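Long-range contacts in putative HTH-type transcriptional regulator ybaQ (PDB 2EBY), which probably binds DNA through a Cro/C1-type helix-turn-helix domain and may act as a transcriptional regulator: residues A[51-56]-A[69-74]; A[32-37]-A[57-62]. One frame throughout, in Å; residues are numbered along the deposited sequence.

Contact 1: residues A[51-56]-A[69-74]. With SO4 (sulfate ion), chain C.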
loop_
_atom_site.group_PDB
_atom_site.type_symbol
_atom_site.label_atom_id
_atom_site.label_comp_id
_atom_site.label_asym_id
_atom_site.label_seq_id
_atom_site.Cartn_x
_atom_site.Cartn_y
_atom_site.Cartn_z
ATOM N N LEU A 51 -7.009 3.189 -4.108
ATOM C CA LEU A 51 -6.253 3.960 -5.089
ATOM C C LEU A 51 -4.970 3.158 -5.318
ATOM O O LEU A 51 -4.170 3.006 -4.391
ATOM C CB LEU A 51 -5.881 5.329 -4.528
ATOM C CG LEU A 51 -5.044 6.253 -5.414
ATOM C CD1 LEU A 51 -5.949 7.077 -6.310
ATOM C CD2 LEU A 51 -4.220 7.176 -4.529
ATOM N N THR A 52 -4.777 2.644 -6.532
ATOM C CA THR A 52 -3.581 1.856 -6.837
ATOM C C THR A 52 -2.406 2.768 -7.190
ATOM O O THR A 52 -2.588 3.969 -7.427
ATOM C CB THR A 52 -3.810 0.902 -8.034
ATOM O OG1 THR A 52 -4.038 1.668 -9.218
ATOM C CG2 THR A 52 -5.016 -0.001 -7.791
ATOM N N THR A 53 -1.207 2.194 -7.229
ATOM C CA THR A 53 -0.001 2.944 -7.569
ATOM C C THR A 53 -0.123 3.524 -8.980
ATOM O O THR A 53 0.176 4.699 -9.208
ATOM C CB THR A 53 1.261 2.048 -7.502
ATOM O OG1 THR A 53 1.324 1.403 -6.225
ATOM C CG2 THR A 53 2.519 2.886 -7.648
ATOM N N GLU A 54 -0.562 2.696 -9.923
ATOM C CA GLU A 54 -0.724 3.145 -11.304
ATOM C C GLU A 54 -1.730 4.286 -11.397
ATOM O O GLU A 54 -1.474 5.288 -12.065
ATOM C CB GLU A 54 -1.182 1.994 -12.212
ATOM C CG GLU A 54 -1.214 2.364 -13.695
ATOM C CD GLU A 54 -1.673 1.222 -14.594
ATOM O OE1 GLU A 54 -1.229 0.078 -14.374
ATOM O OE2 GLU A 54 -2.463 1.469 -15.531
ATOM N N MET A 55 -2.876 4.147 -10.735
ATOM C CA MET A 55 -3.864 5.220 -10.785
ATOM C C MET A 55 -3.269 6.497 -10.215
ATOM O O MET A 55 -3.587 7.584 -10.682
ATOM C CB MET A 55 -5.131 4.869 -9.999
ATOM C CG MET A 55 -6.179 6.007 -9.950
ATOM S SD MET A 55 -6.923 6.490 -11.550
ATOM C CE MET A 55 -8.068 5.133 -11.753
ATOM N N ALA A 56 -2.422 6.356 -9.199
ATOM C CA ALA A 56 -1.781 7.508 -8.566
ATOM C C ALA A 56 -0.907 8.232 -9.582
ATOM O O ALA A 56 -0.858 9.454 -9.598
ATOM C CB ALA A 56 -0.939 7.061 -7.371
ATOM N N PHE A 69 1.332 12.423 -3.192
ATOM C CA PHE A 69 0.245 13.256 -2.708
ATOM C C PHE A 69 -0.994 12.349 -2.651
ATOM O O PHE A 69 -1.735 12.342 -1.669
ATOM C CB PHE A 69 -0.004 14.413 -3.674
ATOM C CG PHE A 69 -1.332 15.092 -3.481
ATOM C CD1 PHE A 69 -1.503 16.049 -2.484
ATOM C CD2 PHE A 69 -2.421 14.755 -4.281
ATOM C CE1 PHE A 69 -2.743 16.664 -2.285
ATOM C CE2 PHE A 69 -3.665 15.363 -4.091
ATOM C CZ PHE A 69 -3.825 16.319 -3.092
ATOM N N TRP A 70 -1.208 11.573 -3.711
ATOM C CA TRP A 70 -2.351 10.674 -3.748
ATOM C C TRP A 70 -2.152 9.422 -2.901
ATOM O O TRP A 70 -3.045 9.033 -2.154
ATOM C CB TRP A 70 -2.684 10.275 -5.192
ATOM C CG TRP A 70 -3.083 11.450 -6.039
ATOM C CD1 TRP A 70 -2.297 12.126 -6.923
ATOM C CD2 TRP A 70 -4.338 12.140 -6.004
ATOM N NE1 TRP A 70 -2.976 13.201 -7.436
ATOM C CE2 TRP A 70 -4.235 13.241 -6.888
ATOM C CE3 TRP A 70 -5.546 11.952 -5.308
ATOM C CZ2 TRP A 70 -5.284 14.138 -7.103
ATOM C CZ3 TRP A 70 -6.595 12.846 -5.520
ATOM C CH2 TRP A 70 -6.454 13.929 -6.409
ATOM N N LEU A 71 -0.983 8.797 -2.995
ATOM C CA LEU A 71 -0.744 7.577 -2.231
ATOM C C LEU A 71 -0.809 7.790 -0.725
ATOM O O LEU A 71 -1.214 6.886 0.004
ATOM C CB LEU A 71 0.600 6.934 -2.621
ATOM C CG LEU A 71 0.667 6.321 -4.032
ATOM C CD1 LEU A 71 2.062 5.720 -4.266
ATOM C CD2 LEU A 71 -0.422 5.255 -4.200
ATOM N N ASN A 72 -0.425 8.977 -0.252
ATOM C CA ASN A 72 -0.463 9.248 1.183
ATOM C C ASN A 72 -1.896 9.248 1.704
ATOM O O ASN A 72 -2.154 8.798 2.823
ATOM C CB ASN A 72 0.227 10.583 1.523
ATOM C CG ASN A 72 1.728 10.548 1.258
ATOM O OD1 ASN A 72 2.357 9.484 1.329
ATOM N ND2 ASN A 72 2.311 11.709 0.959
ATOM N N LEU A 73 -2.825 9.732 0.886
ATOM C CA LEU A 73 -4.238 9.766 1.254
ATOM C C LEU A 73 -4.773 8.344 1.404
ATOM O O LEU A 73 -5.494 8.040 2.357
ATOM C CB LEU A 73 -5.051 10.515 0.193
ATOM C CG LEU A 73 -4.749 12.016 0.052
ATOM C CD1 LEU A 73 -5.463 12.554 -1.172
ATOM C CD2 LEU A 73 -5.184 12.777 1.300
ATOM N N GLN A 74 -4.413 7.465 0.473
ATOM C CA GLN A 74 -4.877 6.086 0.558
ATOM C C GLN A 74 -4.216 5.404 1.756
ATOM O O GLN A 74 -4.821 4.555 2.407
ATOM C CB GLN A 74 -4.542 5.313 -0.721
ATOM C CG GLN A 74 -5.005 3.856 -0.706
ATOM C CD GLN A 74 -6.514 3.729 -0.596
ATOM O OE1 GLN A 74 -7.252 4.309 -1.388
ATOM N NE2 GLN A 74 -6.977 2.965 0.384
HETATM S S SO4 C . -0.817 -1.626 -6.177
HETATM O O1 SO4 C . 0.593 -1.539 -6.679
HETATM O O2 SO4 C . -1.310 -0.245 -5.912
HETATM O O3 SO4 C . -1.740 -2.211 -7.225
HETATM O O4 SO4 C . -0.824 -2.473 -4.917
#

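Contact 2: residues A[32-37]-A[57-62]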
loop_
_atom_site.group_PDB
_atom_site.type_symbol
_atom_site.label_atom_id
_atom_site.label_comp_id
_atom_site.label_asym_id
_atom_site.label_seq_id
_atom_site.Cartn_x
_atom_site.Cartn_y
_atom_site.Cartn_z
ATOM N N GLU A 32 -11.734 10.179 -19.369
ATOM C CA GLU A 32 -11.084 10.267 -20.674
ATOM C C GLU A 32 -9.684 10.875 -20.572
ATOM O O GLU A 32 -8.804 10.568 -21.376
ATOM C CB GLU A 32 -11.970 11.059 -21.643
ATOM C CG GLU A 32 -13.414 10.549 -21.641
ATOM C CD GLU A 32 -14.254 11.081 -22.790
ATOM O OE1 GLU A 32 -14.127 10.560 -23.919
ATOM O OE2 GLU A 32 -15.044 12.025 -22.560
ATOM N N LEU A 33 -9.481 11.733 -19.578
ATOM C CA LEU A 33 -8.171 12.330 -19.360
ATOM C C LEU A 33 -7.227 11.259 -18.793
ATOM O O LEU A 33 -6.107 11.081 -19.275
ATOM C CB LEU A 33 -8.262 13.505 -18.377
ATOM C CG LEU A 33 -8.873 14.820 -18.873
ATOM C CD1 LEU A 33 -8.920 15.865 -17.754
ATOM C CD2 LEU A 33 -8.035 15.327 -20.032
ATOM N N LEU A 34 -7.689 10.545 -17.772
ATOM C CA LEU A 34 -6.895 9.492 -17.137
ATOM C C LEU A 34 -6.783 8.294 -18.071
ATOM O O LEU A 34 -5.938 7.422 -17.880
ATOM C CB LEU A 34 -7.552 9.035 -15.822
ATOM C CG LEU A 34 -7.773 10.039 -14.681
ATOM C CD1 LEU A 34 -8.766 9.476 -13.671
ATOM C CD2 LEU A 34 -6.457 10.352 -14.010
ATOM N N HIS A 35 -7.643 8.271 -19.084
ATOM C CA HIS A 35 -7.693 7.179 -20.049
ATOM C C HIS A 35 -8.069 5.847 -19.383
ATOM O O HIS A 35 -7.501 4.792 -19.680
ATOM C CB HIS A 35 -6.360 7.028 -20.784
ATOM C CG HIS A 35 -6.409 6.021 -21.895
ATOM N ND1 HIS A 35 -5.315 5.268 -22.265
ATOM C CD2 HIS A 35 -7.425 5.634 -22.698
ATOM C CE1 HIS A 35 -5.662 4.453 -23.251
ATOM N NE2 HIS A 35 -6.936 4.656 -23.531
ATOM N N VAL A 36 -9.030 5.909 -18.472
ATOM C CA VAL A 36 -9.522 4.722 -17.782
ATOM C C VAL A 36 -11.032 4.730 -17.980
ATOM O O VAL A 36 -11.589 5.734 -18.422
ATOM C CB VAL A 36 -9.201 4.759 -16.263
ATOM C CG1 VAL A 36 -7.685 4.770 -16.047
ATOM C CG2 VAL A 36 -9.848 5.983 -15.625
ATOM N N HIS A 37 -11.696 3.622 -17.667
ATOM C CA HIS A 37 -13.142 3.550 -17.824
ATOM C C HIS A 37 -13.796 4.434 -16.770
ATOM O O HIS A 37 -13.250 4.622 -15.684
ATOM C CB HIS A 37 -13.621 2.100 -17.670
ATOM C CG HIS A 37 -15.060 1.897 -18.038
ATOM N ND1 HIS A 37 -16.094 2.430 -17.307
ATOM C CD2 HIS A 37 -15.629 1.254 -19.089
ATOM C CE1 HIS A 37 -17.247 2.131 -17.891
ATOM N NE2 HIS A 37 -16.986 1.419 -18.973
ATOM N N PHE A 57 -0.215 7.469 -10.426
ATOM C CA PHE A 57 0.622 8.056 -11.479
ATOM C C PHE A 57 -0.241 8.841 -12.472
ATOM O O PHE A 57 0.145 9.917 -12.925
ATOM C CB PHE A 57 1.367 6.974 -12.263
ATOM C CG PHE A 57 2.711 6.594 -11.688
ATOM C CD1 PHE A 57 2.810 5.935 -10.466
ATOM C CD2 PHE A 57 3.879 6.864 -12.403
ATOM C CE1 PHE A 57 4.050 5.545 -9.966
ATOM C CE2 PHE A 57 5.125 6.480 -11.915
ATOM C CZ PHE A 57 5.215 5.818 -10.692
ATOM N N ARG A 58 -1.401 8.287 -12.822
ATOM C CA ARG A 58 -2.297 8.940 -13.780
ATOM C C ARG A 58 -2.841 10.248 -13.213
ATOM O O ARG A 58 -2.875 11.267 -13.899
ATOM C CB ARG A 58 -3.458 8.012 -14.145
ATOM C CG ARG A 58 -3.071 6.777 -14.950
ATOM C CD ARG A 58 -4.261 5.842 -15.035
ATOM N NE ARG A 58 -3.947 4.577 -15.681
ATOM C CZ ARG A 58 -3.815 4.419 -16.993
ATOM N NH1 ARG A 58 -3.973 5.453 -17.804
ATOM N NH2 ARG A 58 -3.531 3.225 -17.493
ATOM N N LEU A 59 -3.257 10.209 -11.952
ATOM C CA LEU A 59 -3.783 11.387 -11.291
ATOM C C LEU A 59 -2.693 12.455 -11.155
ATOM O O LEU A 59 -2.944 13.641 -11.374
ATOM C CB LEU A 59 -4.332 10.998 -9.918
ATOM C CG LEU A 59 -5.587 10.124 -9.939
ATOM C CD1 LEU A 59 -5.885 9.607 -8.535
ATOM C CD2 LEU A 59 -6.762 10.939 -10.485
ATOM N N ALA A 60 -1.487 12.028 -10.797
ATOM C CA ALA A 60 -0.363 12.943 -10.654
ATOM C C ALA A 60 -0.173 13.709 -11.959
ATOM O O ALA A 60 0.016 14.928 -11.958
ATOM C CB ALA A 60 0.905 12.173 -10.332
ATOM N N LYS A 61 -0.233 12.980 -13.068
ATOM C CA LYS A 61 -0.055 13.571 -14.390
ATOM C C LYS A 61 -1.178 14.550 -14.756
ATOM O O LYS A 61 -0.911 15.678 -15.168
ATOM C CB LYS A 61 0.061 12.454 -15.438
ATOM C CG LYS A 61 0.138 12.915 -16.888
ATOM C CD LYS A 61 1.415 13.674 -17.192
ATOM C CE LYS A 61 1.455 14.131 -18.653
ATOM N NZ LYS A 61 1.469 12.998 -19.626
ATOM N N VAL A 62 -2.427 14.126 -14.580
ATOM C CA VAL A 62 -3.579 14.963 -14.901
ATOM C C VAL A 62 -3.692 16.227 -14.049
ATOM O O VAL A 62 -4.044 17.296 -14.553
ATOM C CB VAL A 62 -4.916 14.157 -14.776
ATOM C CG1 VAL A 62 -6.110 15.089 -14.858
ATOM C CG2 VAL A 62 -5.005 13.108 -15.883
#

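Contact 1: residues A[51-56]-A[69-74]
Gln74 reaches from helix 67-83 to the backbone of Leu51, in the turn that leads into helix 53-63. Gln74 CB lies 4.0 Å from Leu51 CB. CG stands anti to the backbone N (chi1 -180°) and passes beside the N and O of Leu51; the bend that follows at chi2 brings OE1 to the N of Leu51. Gln74 OE1 accepts from Leu51 N at 3.0 Å, nearly straight at the hydrogen, though the donor stands well above the carbonyl plane. NE2, the other arm of the amide, donates to Asp78 one turn further along the helix, so both ends of the group are held. Shortening the side chain to alanine would probably leave the Leu51 N-H without its side-chain acceptor, take away the donor to Asp78 and open a gap beside Leu51 CB where OE1 had been. Leu51 itself answers with its branched end: CD2 comes down on the backbone of helix 67-83, 3.2 Å from Trp70 O, and also touches Trp70 CB. Further along, Ala56 CB rests against the isobutyl group of Leu71, 3.7 Å from its CD2. Beyond this apolar seam, Thr52 caps helix 53-63, its OG1 accepting from Met55 N at 3.1 Å. The adjoining Thr53 N gives a 2.8 Å bond to O2 of a sulfate, probably from the crystallisation liquor, which Lys50 also binds. The contact thus fastens the N-terminal end of helix 53-63 to helix 67-83. Leu44 of helix 38-45 packs on Leu51, Pro11 of helix 11-20 touches Gln74, and Leu79 of the second subunit packs against Leu71.

Contact 2: residues A[32-37]-A[57-62]
Leu34, at the end of helix 27-34, points its CD2 methyl between Leu59 and Val62 of helix 53-63. The leucine side chain meets Val62 at about a right angle, CD2 lying 3.6 Å from Val62 CG2, and crosses Leu59 more obliquely, with CD2 and Leu59 CD2 also 3.6 Å apart. Leu33 approaches the other methyl of Val62 crosswise as well, its CD1 4.1 Å from Val62 CG1. Arg58 touches Leu34 CD2 with its CB, then, extended from CG to NE, carries its guanidinium to the end of helix 27-34. Val36 CG1 lies over one face of that group, offset toward its rim, and 3.7 Å from Arg58 CD. Arg58 NH1 gives Leu34 O a weak, strongly bent bond of 2.8 Å (124° at the hydrogen). The charge is answered mainly by Glu91 of the second subunit, with Glu54 as a further salt-bridge partner, both at NH2. His35, with positive phi, turns the chain out of the helix, and His37 caps the next one. Helix 27-34, this turn and helix 38-45 form the predicted helix-turn-helix, backed here by helix 53-63 as in the helical Cro/C1-type DNA-binding fold.

In the fold
Helix 53-63 is common to both contacts: contact 1 uses its N-terminal end and contact 2 its later turns, with their centres 12 Å apart. Along the chain the order is 32-37, 51-56, 57-62 and 69-74, so the two pairings cross. They share one apolar interior, where Leu51 CD1 meets Leu59 CD1 at 3.4 Å and Met55 SD lies 4.1 Å from Leu34 CD1. Helix 53-63 thereby ties the predicted helix-turn-helix, through contact 2, to helix 67-83, through contact 1. Both contacts also touch the second subunit, so helix 53-63 and its neighbours take part in the dimer contact as well as in the fold of the probable DNA-binding domain.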